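Local coordinates for extracellular ligand-binding receptor (Verminephrobacter eiseniae, PDB 4M88), which probably binds amino acids or similar small solutes outside the cytoplasm and delivers them to an ABC transporter, at residues Gln4-Gln9 / Thr47-Asp52; His120-Asp125 / Val229-Ser234; Leu139-Leu144 / Gly198-Leu203; Ser320-Ile325 / Leu332-Gly337. All blocks are in the same frame, centred on the assembly; numbering follows the deposited sequence.

Interaction 1. Residues Gln4-Gln9 / Thr47-Asp52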
loop_
_atom_site.group_PDB
_atom_site.type_symbol
_atom_site.label_atom_id
_atom_site.label_comp_id
_atom_site.label_asym_id
_atom_site.label_seq_id
_atom_site.Cartn_x
_atom_site.Cartn_y
_atom_site.Cartn_z
ATOM N N GLN A 4 28.809 4.457 -4.068
ATOM C CA GLN A 4 27.398 4.604 -4.396
ATOM C C GLN A 4 26.507 4.351 -3.187
ATOM O O GLN A 4 26.875 3.617 -2.264
ATOM C CB GLN A 4 26.994 3.625 -5.495
ATOM C CG GLN A 4 27.564 3.918 -6.856
ATOM C CD GLN A 4 27.202 2.831 -7.848
ATOM O OE1 GLN A 4 27.189 1.647 -7.505
ATOM N NE2 GLN A 4 26.883 3.227 -9.078
ATOM N N ILE A 5 25.326 4.955 -3.213
ATOM C CA ILE A 5 24.317 4.715 -2.200
ATOM C C ILE A 5 23.476 3.540 -2.649
ATOM O O ILE A 5 22.785 3.608 -3.663
ATOM C CB ILE A 5 23.426 5.953 -1.984
ATOM C CG1 ILE A 5 24.269 7.124 -1.471
ATOM C CG2 ILE A 5 22.307 5.628 -1.000
ATOM C CD1 ILE A 5 23.608 8.481 -1.644
ATOM N N VAL A 6 23.551 2.451 -1.894
ATOM C CA VAL A 6 22.833 1.236 -2.249
ATOM C C VAL A 6 21.478 1.147 -1.553
ATOM O O VAL A 6 21.381 1.339 -0.341
ATOM C CB VAL A 6 23.655 -0.010 -1.875
ATOM C CG1 VAL A 6 22.892 -1.276 -2.238
ATOM C CG2 VAL A 6 25.008 0.028 -2.571
ATOM N N LEU A 7 20.437 0.878 -2.330
ATOM C CA LEU A 7 19.108 0.624 -1.769
ATOM C C LEU A 7 18.652 -0.716 -2.297
ATOM O O LEU A 7 19.068 -1.138 -3.378
ATOM C CB LEU A 7 18.125 1.702 -2.211
ATOM C CG LEU A 7 18.544 3.141 -1.902
ATOM C CD1 LEU A 7 17.660 4.133 -2.636
ATOM C CD2 LEU A 7 18.527 3.407 -0.386
ATOM N N GLY A 8 17.799 -1.402 -1.548
ATOM C CA GLY A 8 17.352 -2.709 -1.991
ATOM C C GLY A 8 15.846 -2.775 -2.053
ATOM O O GLY A 8 15.159 -2.130 -1.260
ATOM N N GLN A 9 15.317 -3.529 -3.010
ATOM C CA GLN A 9 13.904 -3.869 -2.957
ATOM C C GLN A 9 13.755 -5.373 -3.018
ATOM O O GLN A 9 14.097 -6.006 -4.034
ATOM C CB GLN A 9 13.100 -3.225 -4.091
ATOM C CG GLN A 9 11.606 -3.589 -4.014
ATOM C CD GLN A 9 10.829 -3.260 -5.283
ATOM O OE1 GLN A 9 11.388 -2.754 -6.254
ATOM N NE2 GLN A 9 9.531 -3.576 -5.282
ATOM N N THR A 47 21.836 3.601 -6.310
ATOM C CA THR A 47 21.648 2.378 -7.080
ATOM C C THR A 47 20.643 1.487 -6.379
ATOM O O THR A 47 20.482 1.561 -5.162
ATOM C CB THR A 47 22.963 1.614 -7.259
ATOM O OG1 THR A 47 23.599 1.453 -5.985
ATOM C CG2 THR A 47 23.889 2.387 -8.162
ATOM N N LEU A 48 19.956 0.663 -7.158
ATOM C CA LEU A 48 18.955 -0.235 -6.608
ATOM C C LEU A 48 19.310 -1.654 -6.986
ATOM O O LEU A 48 19.630 -1.934 -8.142
ATOM C CB LEU A 48 17.571 0.098 -7.169
ATOM C CG LEU A 48 16.436 -0.769 -6.624
ATOM C CD1 LEU A 48 16.125 -0.442 -5.158
ATOM C CD2 LEU A 48 15.183 -0.640 -7.493
ATOM N N PHE A 49 19.279 -2.559 -6.023
ATOM C CA PHE A 49 19.296 -3.961 -6.401
ATOM C C PHE A 49 17.956 -4.546 -6.023
ATOM O O PHE A 49 17.240 -3.989 -5.183
ATOM C CB PHE A 49 20.432 -4.715 -5.739
ATOM C CG PHE A 49 20.245 -4.910 -4.277
ATOM C CD1 PHE A 49 19.622 -6.053 -3.794
ATOM C CD2 PHE A 49 20.690 -3.955 -3.381
ATOM C CE1 PHE A 49 19.431 -6.230 -2.435
ATOM C CE2 PHE A 49 20.519 -4.128 -2.019
ATOM C CZ PHE A 49 19.886 -5.262 -1.545
ATOM N N GLU A 50 17.612 -5.657 -6.658
ATOM C CA GLU A 50 16.308 -6.268 -6.474
ATOM C C GLU A 50 16.484 -7.725 -6.141
ATOM O O GLU A 50 17.479 -8.352 -6.523
ATOM C CB GLU A 50 15.474 -6.135 -7.751
ATOM C CG GLU A 50 15.141 -4.700 -8.116
ATOM C CD GLU A 50 15.565 -4.333 -9.524
ATOM O OE1 GLU A 50 16.410 -5.044 -10.108
ATOM O OE2 GLU A 50 15.051 -3.324 -10.044
ATOM N N ALA A 51 15.505 -8.282 -5.443
ATOM C CA ALA A 51 15.549 -9.692 -5.112
ATOM C C ALA A 51 14.111 -10.165 -5.034
ATOM O O ALA A 51 13.255 -9.454 -4.509
ATOM C CB ALA A 51 16.267 -9.909 -3.789
ATOM N N ASP A 52 13.853 -11.356 -5.565
ATOM C CA ASP A 52 12.499 -11.902 -5.644
ATOM C C ASP A 52 12.215 -12.830 -4.464
ATOM O O ASP A 52 12.908 -13.835 -4.292
ATOM C CB ASP A 52 12.354 -12.659 -6.973
ATOM C CG ASP A 52 10.987 -13.289 -7.166
ATOM O OD1 ASP A 52 10.013 -12.885 -6.497
ATOM O OD2 ASP A 52 10.887 -14.198 -8.022
#
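The first beta-alpha-beta unit of the chain brings strands 4-11 and 45-52 side by side in parallel, with Val6, Leu7, Gly8 and Gln9 abreast of Thr47, Leu48, Phe49 and Glu50. Five backbone hydrogen bonds form the ladder: Thr47 N gives to Ile5 O, Leu7 N to Thr47 O, Phe49 N to Leu7 O, Gln9 N to Phe49 O and Ala51 N to Gln9 O. At its start Ile5 O holds two donors, Thr47 N at 2.8 Å and, from above the carbonyl plane, Thr47 OG1 at 3.3 Å. A chi1 of 51° turns OG1 back to that oxygen and leaves Thr47 CG2 against the Gln4 amide, 3.2 Å from Gln4 NE2. An alanine here lacks both branches, which would probably cost Ile5 O its second donor and the Gln4 amide the methyl it lies against. Further along, the Phe49 ring folds back over the neighbouring strand (chi1 71°), and Gly8 CA sits over one ring face, 3.7 Å from the Phe49 ring centroid, in a CH-pi contact. Any side chain on Gly8 would run into the ring. Val6 CG1 reaches the ring edge, 3.7 Å from Phe49 CD2. Leu7 and Leu48 point to the other side of the sheet, with Leu7 CB 4.2 Å from Leu48 CD1. Helix 18-37 covers this side through Leu32, and its Asn25 bonds to both Gln9 OE1 and Glu50 OE2, while Ala67 of helix 57-68 packs on Phe49. Strand 45-52 thus forms the border of a parallel sheet sandwiched between helices, as in the lobes of periplasmic binding proteins.

Interaction 2. Residues His120-Asp125 / Val229-Ser234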
loop_
_atom_site.group_PDB
_atom_site.type_symbol
_atom_site.label_atom_id
_atom_site.label_comp_id
_atom_site.label_asym_id
_atom_site.label_seq_id
_atom_site.Cartn_x
_atom_site.Cartn_y
_atom_site.Cartn_z
ATOM N N HIS A 120 6.670 3.665 8.056
ATOM C CA HIS A 120 5.521 3.495 7.162
ATOM C C HIS A 120 5.181 4.798 6.470
ATOM O O HIS A 120 5.008 5.818 7.123
ATOM C CB HIS A 120 4.314 2.988 7.954
ATOM C CG HIS A 120 4.610 1.746 8.727
ATOM N ND1 HIS A 120 4.569 0.490 8.156
ATOM C CD2 HIS A 120 5.024 1.568 10.004
ATOM C CE1 HIS A 120 4.918 -0.410 9.061
ATOM N NE2 HIS A 120 5.205 0.218 10.188
ATOM N N VAL A 121 5.104 4.758 5.144
ATOM C CA VAL A 121 4.805 5.946 4.356
ATOM C C VAL A 121 3.296 6.029 4.078
ATOM O O VAL A 121 2.732 7.113 4.028
ATOM C CB VAL A 121 5.623 5.954 3.046
ATOM C CG1 VAL A 121 5.251 7.136 2.181
ATOM C CG2 VAL A 121 7.119 6.008 3.377
ATOM N N ARG A 122 2.649 4.885 3.895
ATOM C CA ARG A 122 1.206 4.885 3.668
ATOM C C ARG A 122 0.470 4.856 4.998
ATOM O O ARG A 122 0.972 4.310 5.989
ATOM C CB ARG A 122 0.784 3.663 2.850
ATOM C CG ARG A 122 1.172 2.345 3.528
ATOM C CD ARG A 122 0.377 1.182 2.968
ATOM N NE ARG A 122 0.342 1.246 1.509
ATOM C CZ ARG A 122 -0.714 0.915 0.775
ATOM N NH1 ARG A 122 -0.659 0.995 -0.552
ATOM N NH2 ARG A 122 -1.826 0.495 1.369
ATOM N N ALA A 123 -0.730 5.429 5.017
ATOM C CA ALA A 123 -1.599 5.301 6.181
ATOM C C ALA A 123 -1.914 3.824 6.396
ATOM O O ALA A 123 -1.893 3.021 5.446
ATOM C CB ALA A 123 -2.887 6.090 5.974
ATOM N N GLY A 124 -2.202 3.448 7.635
ATOM C CA GLY A 124 -2.482 2.053 7.924
ATOM C C GLY A 124 -3.884 1.606 7.528
ATOM O O GLY A 124 -4.784 2.436 7.368
ATOM N N ASP A 125 -4.050 0.293 7.361
ATOM C CA ASP A 125 -5.356 -0.308 7.116
ATOM C C ASP A 125 -6.367 0.126 8.169
ATOM O O ASP A 125 -7.542 0.301 7.855
ATOM C CB ASP A 125 -5.257 -1.843 7.101
ATOM C CG ASP A 125 -4.649 -2.382 5.813
ATOM O OD1 ASP A 125 -4.224 -1.565 4.968
ATOM O OD2 ASP A 125 -4.586 -3.628 5.664
ATOM N N VAL A 229 -13.000 -0.836 -1.094
ATOM C CA VAL A 229 -11.733 -1.543 -1.006
ATOM C C VAL A 229 -10.668 -0.603 -0.486
ATOM O O VAL A 229 -10.812 0.617 -0.576
ATOM C CB VAL A 229 -11.283 -2.103 -2.375
ATOM C CG1 VAL A 229 -12.341 -3.028 -2.948
ATOM C CG2 VAL A 229 -10.979 -0.970 -3.343
ATOM N N LEU A 230 -9.598 -1.173 0.065
ATOM C CA LEU A 230 -8.498 -0.378 0.591
ATOM C C LEU A 230 -7.474 -0.092 -0.502
ATOM O O LEU A 230 -7.689 -0.440 -1.667
ATOM C CB LEU A 230 -7.839 -1.105 1.766
ATOM C CG LEU A 230 -8.788 -1.515 2.893
ATOM C CD1 LEU A 230 -8.015 -2.179 4.038
ATOM C CD2 LEU A 230 -9.548 -0.311 3.399
ATOM N N SER A 231 -6.363 0.532 -0.117
ATOM C CA SER A 231 -5.364 1.020 -1.071
ATOM C C SER A 231 -4.542 -0.075 -1.751
ATOM O O SER A 231 -3.312 -0.040 -1.687
ATOM C CB SER A 231 -4.400 1.974 -0.368
ATOM O OG SER A 231 -5.034 3.187 -0.033
ATOM N N TYR A 232 -5.195 -1.021 -2.427
ATOM C CA TYR A 232 -4.447 -2.150 -3.013
ATOM C C TYR A 232 -4.755 -2.506 -4.466
ATOM O O TYR A 232 -4.176 -3.449 -5.014
ATOM C CB TYR A 232 -4.579 -3.381 -2.118
ATOM C CG TYR A 232 -4.056 -3.075 -0.743
ATOM C CD1 TYR A 232 -2.713 -2.795 -0.554
ATOM C CD2 TYR A 232 -4.910 -2.998 0.350
ATOM C CE1 TYR A 232 -2.219 -2.475 0.694
ATOM C CE2 TYR A 232 -4.422 -2.683 1.610
ATOM C CZ TYR A 232 -3.081 -2.419 1.771
ATOM O OH TYR A 232 -2.593 -2.103 3.018
ATOM N N VAL A 233 -5.658 -1.758 -5.084
ATOM C CA VAL A 233 -5.997 -1.990 -6.487
ATOM C C VAL A 233 -6.146 -0.653 -7.198
ATOM O O VAL A 233 -6.378 0.370 -6.546
ATOM C CB VAL A 233 -7.307 -2.797 -6.634
ATOM C CG1 VAL A 233 -7.126 -4.203 -6.123
ATOM C CG2 VAL A 233 -8.447 -2.106 -5.909
ATOM N N SER A 234 -5.993 -0.654 -8.522
ATOM C CA SER A 234 -6.251 0.539 -9.325
ATOM C C SER A 234 -7.632 0.392 -9.944
ATOM O O SER A 234 -8.129 -0.724 -10.098
ATOM C CB SER A 234 -5.196 0.721 -10.424
ATOM O OG SER A 234 -5.329 -0.267 -11.438
#
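The guanidinium of Arg122 and the ring of Tyr232 lie almost parallel, their planes only 16° apart, yet they meet obliquely, with Arg122 NH2 3.1 Å from Tyr232 CE1. The guanidinium is steered by the backbone beside the ring: Arg122 NH1 donates to Ser231 O at 3.1 Å, a straight bond lying in both the carbonyl and the guanidinium planes, and Arg122 NH2 adds a weak one to the same oxygen. CG of Arg122 stands between backbone N and carbonyl carbon (chi1 58°), and a bend at chi3 turns the guanidinium edge toward Ser231 O. NH1 also makes a salt bridge to Glu290, which probably balances the buried charge. Ser231 is the centre of an inverse gamma turn, closed by Tyr232 N on Leu230 O at 2.7 Å, and its OG bonds to Val253 O and Glu128. Segment 120-125 follows the last strand of one sheet and runs into helix 125-138, which packs on the other; segment 229-234 leaves a strand of that second sheet. The contact therefore sits near the middle of the molecule, where the two lobes of a periplasmic binding protein typically face each other across the ligand cleft. Tyr232 OH gives a short hydrogen bond, 2.6 Å, to the syn lone pair of Asp125 OD1, with the carboxylate turned 76° from the ring plane. Gly106 N bonds to the same hydroxyl, so two partners fix its position. The other carboxylate oxygen, Asp125 OD2, binds a glycerol, probably from crystallisation. Leu230 CD1 packs over one face of the carboxylate, 3.8 Å from Asp125 CG.

Interaction 3. Residues Leu139-Leu144 / Gly198-Leu203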
loop_
_atom_site.group_PDB
_atom_site.type_symbol
_atom_site.label_atom_id
_atom_site.label_comp_id
_atom_site.label_asym_id
_atom_site.label_seq_id
_atom_site.Cartn_x
_atom_site.Cartn_y
_atom_site.Cartn_z
ATOM N N LEU A 139 -23.451 7.389 3.802
ATOM C CA LEU A 139 -24.267 6.906 2.686
ATOM C C LEU A 139 -25.597 6.368 3.197
ATOM O O LEU A 139 -26.410 5.849 2.429
ATOM C CB LEU A 139 -23.536 5.818 1.891
ATOM C CG LEU A 139 -22.153 6.201 1.368
ATOM C CD1 LEU A 139 -21.516 5.051 0.575
ATOM C CD2 LEU A 139 -22.235 7.445 0.523
ATOM N N GLY A 140 -25.807 6.472 4.506
ATOM C CA GLY A 140 -27.068 6.059 5.103
ATOM C C GLY A 140 -27.131 4.579 5.421
ATOM O O GLY A 140 -28.208 4.029 5.638
HETATM N N MSE A 141 -25.979 3.921 5.455
HETATM C CA MSE A 141 -25.966 2.479 5.668
HETATM C C MSE A 141 -26.057 2.097 7.141
HETATM O O MSE A 141 -25.425 2.722 7.995
HETATM C CB MSE A 141 -24.720 1.854 5.039
HETATM C CG MSE A 141 -24.671 2.049 3.545
HETATM SE SE MSE A 141 -23.018 1.411 2.744
HETATM C CE MSE A 141 -23.427 1.824 0.884
ATOM N N SER A 142 -26.847 1.063 7.418
ATOM C CA SER A 142 -26.973 0.507 8.757
ATOM C C SER A 142 -26.563 -0.968 8.774
ATOM O O SER A 142 -26.480 -1.579 9.835
ATOM C CB SER A 142 -28.412 0.666 9.260
ATOM O OG SER A 142 -29.329 0.041 8.379
ATOM N N LYS A 143 -26.315 -1.545 7.600
ATOM C CA LYS A 143 -25.841 -2.922 7.528
ATOM C C LYS A 143 -24.719 -3.095 6.509
ATOM O O LYS A 143 -24.888 -2.802 5.320
ATOM C CB LYS A 143 -26.982 -3.890 7.223
ATOM C CG LYS A 143 -26.526 -5.337 7.157
ATOM C CD LYS A 143 -27.704 -6.300 7.127
ATOM C CE LYS A 143 -27.219 -7.737 7.223
ATOM N NZ LYS A 143 -28.317 -8.703 7.496
ATOM N N LEU A 144 -23.576 -3.576 6.993
ATOM C CA LEU A 144 -22.373 -3.745 6.178
ATOM C C LEU A 144 -21.933 -5.196 6.180
ATOM O O LEU A 144 -21.998 -5.859 7.213
ATOM C CB LEU A 144 -21.233 -2.917 6.761
ATOM C CG LEU A 144 -21.048 -1.478 6.295
ATOM C CD1 LEU A 144 -19.896 -0.818 7.061
ATOM C CD2 LEU A 144 -20.777 -1.451 4.795
ATOM N N GLY A 198 -28.644 -9.007 2.525
ATOM C CA GLY A 198 -29.353 -7.736 2.514
ATOM C C GLY A 198 -28.509 -6.601 3.070
ATOM O O GLY A 198 -29.031 -5.650 3.663
ATOM N N ALA A 199 -27.196 -6.699 2.879
ATOM C CA ALA A 199 -26.302 -5.622 3.277
ATOM C C ALA A 199 -26.407 -4.475 2.278
ATOM O O ALA A 199 -26.703 -4.694 1.101
ATOM C CB ALA A 199 -24.867 -6.119 3.367
ATOM N N GLN A 200 -26.157 -3.256 2.748
ATOM C CA GLN A 200 -26.234 -2.079 1.893
ATOM C C GLN A 200 -24.905 -1.739 1.221
ATOM O O GLN A 200 -24.864 -0.961 0.261
ATOM C CB GLN A 200 -26.738 -0.891 2.702
ATOM C CG GLN A 200 -28.149 -1.060 3.186
ATOM C CD GLN A 200 -28.440 -0.186 4.378
ATOM O OE1 GLN A 200 -27.821 -0.344 5.424
ATOM N NE2 GLN A 200 -29.369 0.758 4.223
ATOM N N GLY A 201 -23.828 -2.325 1.721
ATOM C CA GLY A 201 -22.507 -2.099 1.161
ATOM C C GLY A 201 -21.619 -3.258 1.553
ATOM O O GLY A 201 -21.921 -3.969 2.523
ATOM N N VAL A 202 -20.542 -3.472 0.797
ATOM C CA VAL A 202 -19.640 -4.590 1.064
ATOM C C VAL A 202 -18.188 -4.143 0.998
ATOM O O VAL A 202 -17.760 -3.571 -0.011
ATOM C CB VAL A 202 -19.816 -5.740 0.041
ATOM C CG1 VAL A 202 -18.973 -6.948 0.463
ATOM C CG2 VAL A 202 -21.283 -6.149 -0.095
ATOM N N LEU A 203 -17.442 -4.406 2.073
ATOM C CA LEU A 203 -16.000 -4.176 2.105
ATOM C C LEU A 203 -15.280 -5.430 1.649
ATOM O O LEU A 203 -15.598 -6.524 2.108
ATOM C CB LEU A 203 -15.533 -3.871 3.527
ATOM C CG LEU A 203 -15.622 -2.503 4.175
ATOM C CD1 LEU A 203 -17.059 -2.155 4.506
ATOM C CD2 LEU A 203 -14.756 -2.511 5.442
#
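Gln200 OE1 gathers the backbone of Ser142 and Lys143 where strand 143-149 begins: Ser142 N donates to it at 2.6 Å and Lys143 N at 2.9 Å, the second almost in line with the side-chain C=O. Ser142 OG adds a weak hydrogen bond to the same oxygen. In return Gln200 N donates to Lys143 O at 2.9 Å, so the glutamine grips this entrance with both its side chain and its backbone. Its CG lies anti to its own carbonyl carbon (chi1 -65°), and the chain extends from there across to the other segment. These bonds tie together the entrances to strands 143-149 and 201-205, neighbours in the parallel part of the second sheet of this periplasmic binding protein fold. Each entrance follows a helix through a glycine: Gly140 follows helix 125-138 in a Schellman motif, and Gly198, also of positive phi, follows helix 184-195. Met141, a selenomethionine, slides past Gln200 in the opposite direction, with Met141 CG 3.7 Å from Gln200 CB and its methyl, Met141 CE, 3.2 Å from Gln200 O. Met141 SE lies 3.9 Å from Gly201 CA, where any CB would collide with the selenium. Gly201 N is buried here without a hydrogen-bonding partner. On the outer side the extended Lys143 chain runs along Ala199 and Gly198, with its NZ bonded to Leu197 O. Deeper in, Leu144 CD2 meets Leu203 CD1 at 3.8 Å as the two side chains cross obliquely, and helix 125-138 covers them with Ala136 against Leu144 and Ile132 against Leu203.

Interaction 4. Residues Ser320-Ile325 / Leu332-Gly337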
loop_
_atom_site.group_PDB
_atom_site.type_symbol
_atom_site.label_atom_id
_atom_site.label_comp_id
_atom_site.label_asym_id
_atom_site.label_seq_id
_atom_site.Cartn_x
_atom_site.Cartn_y
_atom_site.Cartn_z
ATOM N N SER A 320 13.734 10.122 12.042
ATOM C CA SER A 320 13.075 10.279 13.329
ATOM C C SER A 320 13.195 11.666 13.942
ATOM O O SER A 320 12.491 11.967 14.898
ATOM C CB SER A 320 13.597 9.242 14.330
ATOM O OG SER A 320 13.274 7.933 13.908
ATOM N N THR A 321 14.084 12.508 13.413
ATOM C CA THR A 321 14.333 13.802 14.038
ATOM C C THR A 321 14.156 15.012 13.121
ATOM O O THR A 321 14.276 16.146 13.581
ATOM C CB THR A 321 15.748 13.869 14.695
ATOM O OG1 THR A 321 16.764 13.739 13.690
ATOM C CG2 THR A 321 15.917 12.763 15.718
HETATM N N MSE A 322 13.869 14.782 11.843
HETATM C CA MSE A 322 13.738 15.897 10.896
HETATM C C MSE A 322 12.405 16.628 11.026
HETATM O O MSE A 322 12.220 17.696 10.444
HETATM C CB MSE A 322 13.926 15.420 9.452
HETATM C CG MSE A 322 12.863 14.455 8.963
HETATM SE SE MSE A 322 13.311 13.631 7.220
HETATM C CE MSE A 322 11.709 12.524 7.080
ATOM N N GLY A 323 11.476 16.047 11.775
ATOM C CA GLY A 323 10.165 16.651 11.939
ATOM C C GLY A 323 9.334 16.489 10.681
ATOM O O GLY A 323 9.596 15.606 9.853
ATOM N N GLU A 324 8.330 17.345 10.526
ATOM C CA GLU A 324 7.452 17.263 9.363
ATOM C C GLU A 324 8.152 17.724 8.094
ATOM O O GLU A 324 8.716 18.818 8.045
ATOM C CB GLU A 324 6.204 18.125 9.560
ATOM C CG GLU A 324 5.061 17.435 10.272
ATOM C CD GLU A 324 3.711 18.038 9.939
ATOM O OE1 GLU A 324 3.545 18.540 8.805
ATOM O OE2 GLU A 324 2.821 18.003 10.816
ATOM N N ILE A 325 8.095 16.900 7.056
ATOM C CA ILE A 325 8.578 17.332 5.763
ATOM C C ILE A 325 7.411 17.399 4.791
ATOM O O ILE A 325 6.411 16.684 4.930
ATOM C CB ILE A 325 9.683 16.416 5.224
ATOM C CG1 ILE A 325 9.159 14.997 5.045
ATOM C CG2 ILE A 325 10.911 16.446 6.151
ATOM C CD1 ILE A 325 10.084 14.128 4.224
ATOM N N LEU A 332 4.870 14.119 5.545
ATOM C CA LEU A 332 5.274 12.974 6.344
ATOM C C LEU A 332 5.917 13.488 7.609
ATOM O O LEU A 332 6.644 14.484 7.585
ATOM C CB LEU A 332 6.312 12.131 5.607
ATOM C CG LEU A 332 5.811 11.182 4.526
ATOM C CD1 LEU A 332 7.001 10.538 3.851
ATOM C CD2 LEU A 332 4.929 10.117 5.137
ATOM N N ASP A 333 5.666 12.792 8.711
ATOM C CA ASP A 333 6.269 13.146 9.990
ATOM C C ASP A 333 6.459 11.875 10.801
ATOM O O ASP A 333 5.481 11.192 11.108
ATOM C CB ASP A 333 5.348 14.095 10.756
ATOM C CG ASP A 333 5.987 14.640 12.031
ATOM O OD1 ASP A 333 7.177 14.350 12.289
ATOM O OD2 ASP A 333 5.299 15.377 12.773
ATOM N N PHE A 334 7.707 11.569 11.156
ATOM C CA PHE A 334 8.011 10.426 12.008
ATOM C C PHE A 334 8.431 10.860 13.419
ATOM O O PHE A 334 9.045 10.078 14.150
ATOM C CB PHE A 334 9.125 9.580 11.375
ATOM C CG PHE A 334 8.797 9.071 9.993
ATOM C CD1 PHE A 334 7.906 8.021 9.818
ATOM C CD2 PHE A 334 9.402 9.627 8.875
ATOM C CE1 PHE A 334 7.609 7.527 8.536
ATOM C CE2 PHE A 334 9.115 9.149 7.588
ATOM C CZ PHE A 334 8.214 8.097 7.418
ATOM N N SER A 335 8.097 12.094 13.802
ATOM C CA SER A 335 8.457 12.639 15.118
ATOM C C SER A 335 7.807 11.901 16.281
ATOM O O SER A 335 8.370 11.835 17.376
ATOM C CB SER A 335 8.016 14.106 15.232
ATOM O OG SER A 335 8.712 14.941 14.337
ATOM N N LYS A 336 6.596 11.404 16.052
ATOM C CA LYS A 336 5.785 10.828 17.123
ATOM C C LYS A 336 5.751 9.309 17.053
ATOM O O LYS A 336 5.127 8.653 17.883
ATOM C CB LYS A 336 4.354 11.372 17.031
ATOM C CG LYS A 336 4.303 12.890 16.905
ATOM C CD LYS A 336 2.887 13.399 16.814
ATOM C CE LYS A 336 2.834 14.721 16.068
ATOM N NZ LYS A 336 1.431 15.142 15.825
ATOM N N GLY A 337 6.410 8.748 16.050
ATOM C CA GLY A 337 6.384 7.315 15.852
ATOM C C GLY A 337 6.670 6.981 14.404
ATOM O O GLY A 337 6.866 7.874 13.571
HETATM O O HOH W 1 10.181 7.557 14.388
HETATM O O HOH W 2 10.143 13.024 10.731
#
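A small beta hairpin, strands 325-327 and 330-332, has Ile325 and Leu332 as its last pair away from the turn, antiparallel and hydrogen-bonded. Ile325 N donates to Leu332 O at 2.9 Å and Leu332 N returns a bond to Ile325 O at 3.1 Å; the two side chains lie alongside each other on one face, with Ile325 CG1 4.1 Å from Leu332 CB. Beyond the pair the chain leaves the hairpin. Asp333 CG stands anti to the backbone N (chi1 -173°), which carries OD1 round to the residues that follow: Ser335 N donates to it from above the carboxylate plane, forming an Asx turn, and Ser335 OG donates to the syn lone pair of Asp333 OD1 at 2.6 Å. With an alanine here, Ser335 N and Ser335 OG would probably lose their shared acceptor and the turn would be less firmly held. Asp333 OD2 packs against Glu324 CG at 3.2 Å, the side chains crossing at about a right angle. The nearby Glu324 OE2 and Asp333 OD2, 4.1 Å apart, carry like charges and could raise each other's affinity for a proton. Water bridges the gap where direct bonds stop: one molecule links Gly323 O to Phe334 N, and another joins Ser320 OG and Phe334 O. The selenomethionine methyl, Met322 CE, touches the edge of the Phe334 ring at CD2, 4.1 Å away, while Phe119 meets that ring edge to face. Helix 312-321 thus passes through Gly323, with its positive phi, into a beta hairpin whose returning strand ends in an Asx turn.

How the interactions relate
From the N terminus, interaction 1 comes first and closes the loop through helix 18-37, joining two neighbouring strands of the five-stranded sheet. Interaction 2 starts from segment 120-125, after the last strand of that sheet, and closes with segment 229-234, 104 residues on from Asp125 at the nearest ends. Interaction 3 falls wholly within this long span and pairs the entrances of two of the second sheet's strands. Interaction 4 follows, closing a short hairpin loop. It touches interaction 2, Phe334 CE1 lying 3.4 Å from His120 O. Interactions 1 and 3, their centres about 44 Å apart, lie on opposite sides of the chain's centre, with interaction 2 near the middle.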